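Local coordinates for protein TRAP-type C4-dicarboxylate:H+ symport system substrate-binding component DctP (Shewanella oneidensis, PDB 4MX6) that probably captures succinate and related C4-dicarboxylates in the periplasm and delivers them to a TRAP-type proton symporter, at residues Pro118-Asp123 / Asp329-Ala334; Leu112-Leu117 / Asn128-Gly133; Leu186-Asp191 / Trp319-Asp324; Lys159-Thr162 / Pro166-Gln169. All blocks are in the same frame, centred on the assembly; numbering follows the deposited sequence. Where two conformers were deposited one is given.

Interaction 1 of 4, residues Pro118-Asp123 / Asp329-Ala334; sequences PFLFND and DVIEAA
Ala-334 sets its methyl group into the angle between two consecutive side chains, Leu-120 and Phe-121, and most of the apolar packing here is built on that one carbon. CD2 of Leu-120 comes to 3.6 Å from CB of Ala-334, with CG and CD1 of the same leucine only slightly farther off. Beside the leucine, CE1 of Phe-121 lies 3.7 Å from CB of Ala-334, the methyl approaching the ring obliquely. The leucine holds CG anti to its backbone nitrogen (chi1 180°), which carries both methyls out toward helix 328-337. Its CG also lies over the centre of the Phe-121 ring, 4.1 Å above the ring plane, so the two loop residues also pack on each other. One turn earlier Ile-331 adds a looser touch, its CG2 being 4.5 Å from CD1 of Leu-120.

Polar bonds do not cross between 118-123 and 329-334; they lie around the contact. The side-chain amide of Asn-338 holds the loop backbone at Leu-120 O and Asn-122 N, while Asp-123 N-caps helix 124-132 through Ala-126 N.

The loop is thus laid against helix 328-337, with Phe-130 of helix 124-132 packing on Ala-334 and helix 305-326 receiving Pro-118 and Phe-119.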
# COMPACT_ATOMS: atom_id res chain seq x y z
N PRO A 118 8.05 -6.48 -9.08
CA PRO A 118 8.72 -7.24 -8.02
C PRO A 118 10.23 -7.00 -7.99
O PRO A 118 10.89 -7.04 -9.03
CB PRO A 118 8.38 -8.69 -8.37
CG PRO A 118 8.00 -8.66 -9.84
CD PRO A 118 7.33 -7.35 -10.03
N PHE A 119 10.74 -6.75 -6.80
CA PHE A 119 12.16 -6.52 -6.54
C PHE A 119 12.71 -5.27 -7.26
O PHE A 119 13.92 -5.12 -7.43
CB PHE A 119 13.00 -7.76 -6.88
CG PHE A 119 12.67 -8.96 -6.03
CD1 PHE A 119 13.13 -9.05 -4.73
CD2 PHE A 119 11.91 -10.00 -6.54
CE1 PHE A 119 12.82 -10.17 -3.96
CE2 PHE A 119 11.61 -11.10 -5.77
CZ PHE A 119 12.07 -11.18 -4.48
N LEU A 120 11.84 -4.34 -7.62
CA LEU A 120 12.31 -3.09 -8.22
C LEU A 120 13.12 -2.25 -7.22
O LEU A 120 14.19 -1.74 -7.56
CB LEU A 120 11.12 -2.29 -8.76
CG LEU A 120 11.46 -0.95 -9.41
CD1 LEU A 120 12.45 -1.10 -10.57
CD2 LEU A 120 10.16 -0.30 -9.88
N PHE A 121 12.57 -2.08 -6.02
CA PHE A 121 13.21 -1.30 -4.98
C PHE A 121 13.84 -2.21 -3.94
O PHE A 121 13.22 -3.16 -3.46
CB PHE A 121 12.18 -0.40 -4.29
CG PHE A 121 11.49 0.54 -5.22
CD1 PHE A 121 12.14 1.64 -5.75
CD2 PHE A 121 10.17 0.32 -5.59
CE1 PHE A 121 11.49 2.51 -6.62
CE2 PHE A 121 9.53 1.19 -6.46
CZ PHE A 121 10.21 2.28 -6.98
N ASN A 122 15.09 -1.92 -3.58
CA ASN A 122 15.78 -2.75 -2.60
C ASN A 122 15.15 -2.62 -1.22
O ASN A 122 15.05 -3.60 -0.46
CB ASN A 122 17.25 -2.33 -2.48
CG ASN A 122 18.08 -2.68 -3.70
OD1 ASN A 122 17.65 -3.46 -4.55
ND2 ASN A 122 19.27 -2.10 -3.79
N ASP A 123 14.74 -1.40 -0.90
CA ASP A 123 14.29 -1.08 0.44
C ASP A 123 13.52 0.24 0.41
O ASP A 123 13.38 0.86 -0.64
CB ASP A 123 15.47 -1.03 1.42
CG ASP A 123 16.55 -0.07 0.98
OD1 ASP A 123 16.23 0.96 0.36
OD2 ASP A 123 17.74 -0.37 1.26
N ASP A 329 11.84 4.43 -19.35
CA ASP A 329 12.51 5.54 -18.68
C ASP A 329 12.16 5.57 -17.19
O ASP A 329 13.01 5.85 -16.35
CB ASP A 329 12.15 6.89 -19.33
CG ASP A 329 12.61 7.01 -20.78
OD1 ASP A 329 13.43 6.19 -21.23
OD2 ASP A 329 12.15 7.96 -21.47
N VAL A 330 10.90 5.30 -16.86
CA VAL A 330 10.45 5.34 -15.48
C VAL A 330 11.04 4.17 -14.70
O VAL A 330 11.47 4.33 -13.55
CB VAL A 330 8.91 5.38 -15.37
CG1 VAL A 330 8.49 5.47 -13.91
CG2 VAL A 330 8.37 6.55 -16.15
N ILE A 331 11.07 2.98 -15.30
CA ILE A 331 11.71 1.82 -14.67
C ILE A 331 13.17 2.15 -14.39
O ILE A 331 13.67 1.86 -13.30
CB ILE A 331 11.56 0.55 -15.53
CG1 ILE A 331 10.11 0.09 -15.54
CG2 ILE A 331 12.48 -0.57 -15.02
CD1 ILE A 331 9.82 -1.01 -16.53
N GLU A 332 13.84 2.77 -15.35
CA GLU A 332 15.26 3.10 -15.19
C GLU A 332 15.49 4.12 -14.08
O GLU A 332 16.47 4.03 -13.34
CB GLU A 332 15.86 3.58 -16.51
CG GLU A 332 16.09 2.42 -17.45
CD GLU A 332 16.68 2.84 -18.78
OE1 GLU A 332 16.74 4.05 -19.06
OE2 GLU A 332 17.09 1.95 -19.55
N ALA A 333 14.58 5.07 -13.94
CA ALA A 333 14.66 6.03 -12.84
C ALA A 333 14.49 5.32 -11.49
O ALA A 333 15.19 5.65 -10.53
CB ALA A 333 13.63 7.14 -13.00
N ALA A 334 13.59 4.35 -11.42
CA ALA A 334 13.39 3.60 -10.19
C ALA A 334 14.62 2.75 -9.88
O ALA A 334 15.08 2.69 -8.73
CB ALA A 334 12.15 2.73 -10.29

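Interaction 2 of 4, residues Leu112-Leu117 / Asn128-Gly133; sequences LQVFDL and NRFQQG
Phe-115 and Phe-130 meet in an offset edge-to-face pair, their centroids 5.5 Å apart and their planes at 75°. The edge belongs to Phe-130, whose CD2 and CE2 are directed at the face of Phe-115; CE2 of Phe-130 stands 3.7 Å from CZ of Phe-115. Phe-130 keeps CG anti to its backbone nitrogen (chi1 176°), which swings the ring off helix 124-132 toward segment 112-117. The next helix residue, Gln-131, lays its aliphatic part on the same partner, with CG 3.8 Å from CE1 of Phe-115. Ring and amide planes are 56° apart, so the amide does not lie flat on the ring, although NE2 of Gln-131 still comes to 3.9 Å from CE1 of Phe-115.

Away from this tight cluster the packing thins: CG1 of Val-114 is 4.3 Å from CE2 of Phe-130, reached obliquely. On the solvent side of the helix Arg-129 and Gln-132 are exposed and take no part. With Phe-115 cut back to an alanine, the edge of Phe-130 and the CG of Gln-131 would probably face a gap, leaving the Phe-130 ring freer to turn.

The amide of Gln-131 is fixed at both ends, NE2 by Asp-245 and OE1 by His-155, about 8 Å from the side chain of the succinate-binding Tyr-246. The contact therefore implies a division of labour: aromatic and methylene carbon meets across the segments, while the buried amide is satisfied by other parts of the chain.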
# COMPACT_ATOMS: atom_id res chain seq x y z
N LEU A 112 1.10 4.17 -12.35
CA LEU A 112 1.49 3.79 -10.99
C LEU A 112 1.87 2.31 -10.87
O LEU A 112 2.41 1.90 -9.85
CB LEU A 112 0.40 4.17 -9.97
CG LEU A 112 0.26 5.68 -9.80
CD1 LEU A 112 -1.02 6.03 -9.06
CD2 LEU A 112 1.46 6.26 -9.07
N GLN A 113 1.63 1.54 -11.94
CA GLN A 113 2.00 0.13 -11.99
C GLN A 113 3.48 -0.09 -11.70
O GLN A 113 3.87 -1.16 -11.25
CB GLN A 113 1.64 -0.46 -13.36
CG GLN A 113 0.16 -0.65 -13.53
CD GLN A 113 -0.21 -1.37 -14.81
OE1 GLN A 113 -1.06 -2.27 -14.79
NE2 GLN A 113 0.40 -0.99 -15.92
N VAL A 114 4.31 0.91 -11.99
CA VAL A 114 5.73 0.81 -11.71
C VAL A 114 5.99 0.39 -10.25
O VAL A 114 6.90 -0.40 -9.98
CB VAL A 114 6.48 2.11 -12.06
CG1 VAL A 114 6.01 3.29 -11.22
CG2 VAL A 114 7.99 1.90 -11.94
N PHE A 115 5.19 0.90 -9.33
CA PHE A 115 5.40 0.62 -7.92
C PHE A 115 5.20 -0.85 -7.54
O PHE A 115 5.70 -1.28 -6.50
CB PHE A 115 4.50 1.50 -7.06
CG PHE A 115 4.98 2.92 -6.93
CD1 PHE A 115 6.07 3.22 -6.12
CD2 PHE A 115 4.32 3.96 -7.58
CE1 PHE A 115 6.50 4.52 -5.97
CE2 PHE A 115 4.75 5.27 -7.43
CZ PHE A 115 5.84 5.55 -6.62
N ASP A 116 4.46 -1.60 -8.35
CA ASP A 116 4.16 -3.00 -8.06
C ASP A 116 5.22 -3.96 -8.58
O ASP A 116 5.16 -5.15 -8.30
CB ASP A 116 2.83 -3.38 -8.71
CG ASP A 116 1.62 -2.89 -7.95
OD1 ASP A 116 1.79 -2.47 -6.79
OD2 ASP A 116 0.50 -2.95 -8.51
N LEU A 117 6.17 -3.49 -9.38
CA LEU A 117 7.12 -4.41 -10.01
C LEU A 117 7.96 -5.15 -8.96
O LEU A 117 8.52 -4.53 -8.05
CB LEU A 117 8.01 -3.68 -11.02
CG LEU A 117 7.29 -3.14 -12.25
CD1 LEU A 117 8.25 -2.36 -13.12
CD2 LEU A 117 6.63 -4.25 -13.06
N ASN A 128 11.52 5.85 -1.26
CA ASN A 128 11.37 7.25 -0.93
C ASN A 128 12.13 8.15 -1.92
O ASN A 128 11.62 9.18 -2.34
CB ASN A 128 11.84 7.52 0.49
CG ASN A 128 11.40 8.85 0.97
OD1 ASN A 128 10.22 9.06 1.23
ND2 ASN A 128 12.34 9.77 1.12
N ARG A 129 13.36 7.77 -2.27
CA ARG A 129 14.11 8.57 -3.23
C ARG A 129 13.36 8.67 -4.56
O ARG A 129 13.27 9.75 -5.17
CB ARG A 129 15.51 8.00 -3.45
CG ARG A 129 16.52 8.41 -2.39
CD ARG A 129 17.93 7.97 -2.76
NE ARG A 129 18.28 6.70 -2.12
CZ ARG A 129 18.56 6.58 -0.83
NH1 ARG A 129 18.51 7.64 -0.03
NH2 ARG A 129 18.88 5.40 -0.32
N PHE A 130 12.82 7.55 -5.02
CA PHE A 130 12.06 7.56 -6.27
C PHE A 130 10.83 8.46 -6.15
O PHE A 130 10.56 9.29 -7.01
CB PHE A 130 11.66 6.15 -6.68
CG PHE A 130 10.80 6.12 -7.92
CD1 PHE A 130 11.35 6.32 -9.17
CD2 PHE A 130 9.44 5.90 -7.82
CE1 PHE A 130 10.55 6.28 -10.31
CE2 PHE A 130 8.64 5.88 -8.95
CZ PHE A 130 9.19 6.06 -10.19
N GLN A 131 10.09 8.32 -5.06
CA GLN A 131 8.90 9.14 -4.83
C GLN A 131 9.19 10.63 -4.80
O GLN A 131 8.38 11.42 -5.28
CB GLN A 131 8.22 8.73 -3.52
CG GLN A 131 7.44 7.42 -3.65
CD GLN A 131 7.02 6.85 -2.31
OE1 GLN A 131 7.44 7.30 -1.25
NE2 GLN A 131 6.18 5.83 -2.36
N GLN A 132 10.32 11.02 -4.21
CA GLN A 132 10.67 12.43 -4.06
C GLN A 132 11.38 13.01 -5.28
O GLN A 132 11.53 14.22 -5.38
CB GLN A 132 11.52 12.63 -2.80
CG GLN A 132 10.75 12.33 -1.51
CD GLN A 132 9.47 13.14 -1.40
OE1 GLN A 132 9.50 14.35 -1.50
NE2 GLN A 132 8.34 12.47 -1.21
N GLY A 133 11.82 12.14 -6.18
CA GLY A 133 12.42 12.58 -7.44
C GLY A 133 11.37 13.04 -8.43
O GLY A 133 10.17 13.00 -8.18

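Interaction 3 of 4, residues Leu186-Asp191 / Trp319-Asp324; sequences LAAQFD and WSKFED
The indole nitrogen NE1 of Trp-319 is hydrogen-bonded to the backbone O of Pro-118, holding helix 305-326 to the loop beside it just one turn before Phe-322 reaches Ala-188. The meeting with helix 184-191 is itself wholly apolar and slight. CB of Ala-188 lies at the edge of the Phe-322 ring, near the ring plane, 3.8 Å from CE2 of Phe-322. Because the methyl comes to the edge, neither face of the phenyl group is used by it. CG of Phe-322 sits anti to the carbonyl carbon (chi1 -71°), which sends the ring across to the other helix.

In the periplasmic-binding-protein fold of this member of the bacterial solute-binding protein 7 family, helix 184-191 packs here against helix 305-326, far from it in sequence; Ala-188 and Lys-321 have the nearest CA atoms, 8.5 Å apart. The small residue on one helix lets the larger ring of the other come up against it. The ring is also touched by Gln-113, whose NE2 lies 3.7 Å from CD1 of Phe-322.

At the exposed border Lys-321 runs extended alongside, so that CD of Lys-321 passes 4.2 Å from CB of Ala-188 before the chain bends at its last torsion (chi4 67°). Its ammonium group does not form a salt bridge to the other helix: NZ of Lys-321 remains 6.7 Å from OD2 of Asp-191, so any attraction is probably weak.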
# COMPACT_ATOMS: atom_id res chain seq x y z
N LEU A 186 0.48 -7.43 -9.93
CA LEU A 186 0.61 -8.40 -8.85
C LEU A 186 0.10 -9.78 -9.27
O LEU A 186 0.66 -10.80 -8.89
CB LEU A 186 -0.06 -7.89 -7.57
CG LEU A 186 0.52 -6.56 -7.10
CD1 LEU A 186 -0.21 -6.11 -5.85
CD2 LEU A 186 2.02 -6.65 -6.84
N ALA A 187 -0.93 -9.82 -10.11
CA ALA A 187 -1.37 -11.10 -10.66
C ALA A 187 -0.24 -11.71 -11.48
O ALA A 187 0.06 -12.90 -11.37
CB ALA A 187 -2.62 -10.93 -11.50
N ALA A 188 0.40 -10.90 -12.32
CA ALA A 188 1.49 -11.37 -13.16
C ALA A 188 2.68 -11.87 -12.33
O ALA A 188 3.34 -12.85 -12.70
CB ALA A 188 1.93 -10.28 -14.12
N GLN A 189 2.95 -11.21 -11.20
CA GLN A 189 4.00 -11.64 -10.29
C GLN A 189 3.78 -13.10 -9.89
O GLN A 189 4.70 -13.91 -9.91
CB GLN A 189 3.98 -10.72 -9.05
CG GLN A 189 4.91 -11.14 -7.95
CD GLN A 189 4.77 -10.24 -6.75
OE1 GLN A 189 5.44 -9.21 -6.65
NE2 GLN A 189 3.87 -10.58 -5.86
N PHE A 190 2.56 -13.44 -9.49
CA PHE A 190 2.29 -14.82 -9.10
C PHE A 190 2.19 -15.77 -10.30
O PHE A 190 2.66 -16.90 -10.21
CB PHE A 190 1.08 -14.90 -8.16
CG PHE A 190 1.39 -14.38 -6.78
CD1 PHE A 190 2.18 -15.12 -5.92
CD2 PHE A 190 0.97 -13.12 -6.37
CE1 PHE A 190 2.51 -14.65 -4.68
CE2 PHE A 190 1.30 -12.65 -5.12
CZ PHE A 190 2.06 -13.41 -4.28
N ASP A 191 1.65 -15.30 -11.42
CA ASP A 191 1.67 -16.10 -12.66
C ASP A 191 3.11 -16.53 -13.01
O ASP A 191 3.33 -17.62 -13.53
CB ASP A 191 1.13 -15.31 -13.87
CG ASP A 191 -0.35 -15.05 -13.83
OD1 ASP A 191 -1.10 -15.79 -13.17
OD2 ASP A 191 -0.77 -14.09 -14.51
N TRP A 319 8.57 -7.30 -15.32
CA TRP A 319 8.94 -5.95 -15.76
C TRP A 319 8.83 -5.85 -17.27
O TRP A 319 8.35 -4.86 -17.81
CB TRP A 319 10.35 -5.60 -15.34
CG TRP A 319 10.73 -5.70 -13.89
CD1 TRP A 319 10.12 -6.40 -12.88
CD2 TRP A 319 11.90 -5.11 -13.31
NE1 TRP A 319 10.84 -6.27 -11.72
CE2 TRP A 319 11.93 -5.48 -11.95
CE3 TRP A 319 12.93 -4.31 -13.82
CZ2 TRP A 319 12.95 -5.07 -11.10
CZ3 TRP A 319 13.93 -3.89 -12.96
CH2 TRP A 319 13.94 -4.28 -11.62
N SER A 320 9.29 -6.89 -17.97
CA SER A 320 9.24 -6.89 -19.44
C SER A 320 7.80 -6.84 -19.95
O SER A 320 7.50 -6.18 -20.94
CB SER A 320 9.97 -8.11 -19.98
OG SER A 320 11.31 -8.05 -19.54
N LYS A 321 6.89 -7.53 -19.27
CA LYS A 321 5.49 -7.53 -19.66
C LYS A 321 4.87 -6.13 -19.58
O LYS A 321 4.04 -5.77 -20.40
CB LYS A 321 4.72 -8.50 -18.77
CG LYS A 321 3.24 -8.60 -19.07
CD LYS A 321 2.57 -9.62 -18.17
CE LYS A 321 1.06 -9.55 -18.28
NZ LYS A 321 0.57 -9.96 -19.60
N PHE A 322 5.29 -5.35 -18.59
CA PHE A 322 4.68 -4.05 -18.35
C PHE A 322 5.51 -2.86 -18.82
O PHE A 322 5.09 -1.70 -18.69
CB PHE A 322 4.31 -3.91 -16.87
CG PHE A 322 3.16 -4.77 -16.49
CD1 PHE A 322 1.88 -4.31 -16.68
CD2 PHE A 322 3.35 -6.05 -16.02
CE1 PHE A 322 0.80 -5.09 -16.36
CE2 PHE A 322 2.28 -6.86 -15.72
CZ PHE A 322 1.00 -6.39 -15.89
N GLU A 323 6.68 -3.12 -19.40
CA GLU A 323 7.60 -2.03 -19.70
C GLU A 323 6.95 -0.94 -20.57
O GLU A 323 7.16 0.26 -20.35
CB GLU A 323 8.86 -2.56 -20.35
CG GLU A 323 9.91 -1.51 -20.59
CD GLU A 323 11.00 -2.04 -21.46
OE1 GLU A 323 11.78 -2.87 -20.94
OE2 GLU A 323 11.04 -1.64 -22.65
N ASP A 324 6.14 -1.33 -21.55
CA ASP A 324 5.50 -0.33 -22.42
C ASP A 324 4.54 0.60 -21.68
O ASP A 324 4.59 1.83 -21.87
CB ASP A 324 4.75 -1.00 -23.57
CG ASP A 324 5.67 -1.49 -24.65
OD1 ASP A 324 5.98 -0.71 -25.58
OD2 ASP A 324 6.06 -2.67 -24.58

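Interaction 4 of 4, residues Lys159-Thr162 / Pro166-Gln169; sequences KQFT and PLKQ
Strand 160-163 is an inner strand of a mixed four-stranded sheet, and the chain that follows it bends aside, with Leu-167 reaching back to Phe-161. Only one branch of the leucine does the touching. CD1 of Leu-167 comes to 3.6 Å from CB of Phe-161 and to 4.1 Å from its CG, so the methyl meets the root of the aromatic side chain and not its far end. With respect to the ring its approach is oblique, and the two side chains cross at about a right angle. Leu-167 has CG anti to its carbonyl carbon (chi1 -64°) and continues extended through chi2 (165°), which carries CD1 inward to the strand. A longer contact of 4.4 Å joins CD1 of Leu-167 to O of Thr-162.

Hydrogen bonding is left to other partners. Leu-167 N is bonded to OG1 of Thr-237, a residue whose backbone also pairs with Phe-161, and thus the loop and the strand share a neighbour that holds both. The Phe-161 ring stacks with His-241. CB of Thr-162 is directed away from the loop, and OG1 is hydrogen-bonded to Gln-233 and Gln-217; the Thr-162 side chain lies about 7 Å from that of the succinate-binding Asn-219.

Strand 160-163 lies between strands 217-219 and 235-237, antiparallel to both, while the loop runs on past edge strand 299-301, which Pro-166 and Lys-168 touch, and Lys-168 makes a salt bridge to Glu-307 of helix 305-326.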
# COMPACT_ATOMS: atom_id res chain seq x y z
N LYS A 159 6.80 -5.82 1.32
CA LYS A 159 5.96 -7.00 1.47
C LYS A 159 6.76 -8.27 1.72
O LYS A 159 7.84 -8.45 1.16
CB LYS A 159 5.10 -7.17 0.20
CG LYS A 159 4.15 -6.01 -0.07
CD LYS A 159 3.27 -6.22 -1.30
CE LYS A 159 4.11 -6.26 -2.56
NZ LYS A 159 3.28 -6.28 -3.79
N GLN A 160 6.17 -9.13 2.55
CA GLN A 160 6.64 -10.48 2.82
C GLN A 160 5.59 -11.46 2.33
O GLN A 160 4.39 -11.16 2.37
CB GLN A 160 6.82 -10.68 4.33
CG GLN A 160 7.44 -9.52 5.09
CD GLN A 160 8.74 -9.02 4.50
OE1 GLN A 160 9.47 -9.74 3.83
NE2 GLN A 160 9.06 -7.76 4.76
N PHE A 161 6.00 -12.65 1.89
CA PHE A 161 5.05 -13.71 1.59
C PHE A 161 4.62 -14.44 2.87
O PHE A 161 5.43 -14.67 3.76
CB PHE A 161 5.67 -14.78 0.69
CG PHE A 161 6.09 -14.32 -0.68
CD1 PHE A 161 5.18 -13.79 -1.58
CD2 PHE A 161 7.40 -14.50 -1.09
CE1 PHE A 161 5.58 -13.42 -2.86
CE2 PHE A 161 7.80 -14.14 -2.36
CZ PHE A 161 6.89 -13.60 -3.24
N THR A 162 3.35 -14.84 2.92
CA THR A 162 2.94 -15.86 3.88
C THR A 162 2.27 -17.00 3.14
O THR A 162 1.69 -16.80 2.06
CB THR A 162 1.98 -15.31 4.97
OG1 THR A 162 0.70 -14.99 4.40
CG2 THR A 162 2.55 -14.06 5.61
N PRO A 166 7.23 -23.01 3.69
CA PRO A 166 8.28 -22.04 3.38
C PRO A 166 8.33 -21.73 1.90
O PRO A 166 8.10 -22.61 1.07
CB PRO A 166 9.57 -22.76 3.80
CG PRO A 166 9.15 -23.81 4.74
CD PRO A 166 7.76 -24.22 4.35
N LEU A 167 8.66 -20.49 1.57
CA LEU A 167 8.78 -20.07 0.17
C LEU A 167 10.23 -19.70 -0.16
O LEU A 167 10.55 -18.60 -0.63
CB LEU A 167 7.77 -18.96 -0.14
CG LEU A 167 6.31 -19.44 0.01
CD1 LEU A 167 5.36 -18.26 0.06
CD2 LEU A 167 5.92 -20.39 -1.11
N LYS A 168 11.10 -20.67 0.08
CA LYS A 168 12.53 -20.50 -0.07
C LYS A 168 12.94 -20.25 -1.51
O LYS A 168 13.87 -19.49 -1.78
CB LYS A 168 13.24 -21.77 0.41
CG LYS A 168 13.34 -21.87 1.92
CD LYS A 168 14.37 -20.88 2.41
CE LYS A 168 15.02 -21.33 3.70
NZ LYS A 168 16.27 -20.55 3.93
N GLN A 169 12.25 -20.91 -2.43
CA GLN A 169 12.55 -20.78 -3.85
C GLN A 169 11.26 -20.63 -4.62
O GLN A 169 10.20 -21.05 -4.14
CB GLN A 169 13.30 -22.01 -4.36
CG GLN A 169 14.64 -22.22 -3.69
CD GLN A 169 15.27 -23.54 -4.06
OE1 GLN A 169 14.91 -24.59 -3.53
NE2 GLN A 169 16.23 -23.50 -4.99

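In the fold
Interactions 1 and 2 form one continuous buried body: their centres are 7 Å apart, and Phe-130 packs on Ala-334, Phe-121 and Val-330 while Leu-120 reaches Val-114. Interaction 1 brings in helix 328-337, whereas interaction 2 is local to the chain before and along helix 124-132 and is the one with an aromatic pair. Interaction 3 joins two helices more sparingly and has an exposed lysine at its margin; Trp-319 ties it to interaction 1. Interaction 4, buried but small, belongs to a sheet and its following loop. It touches interaction 3 through Phe-161 and Phe-190, but neither interaction 1 nor 2. All four are apolar across their segments, with polar bonds supplied by surrounding residues.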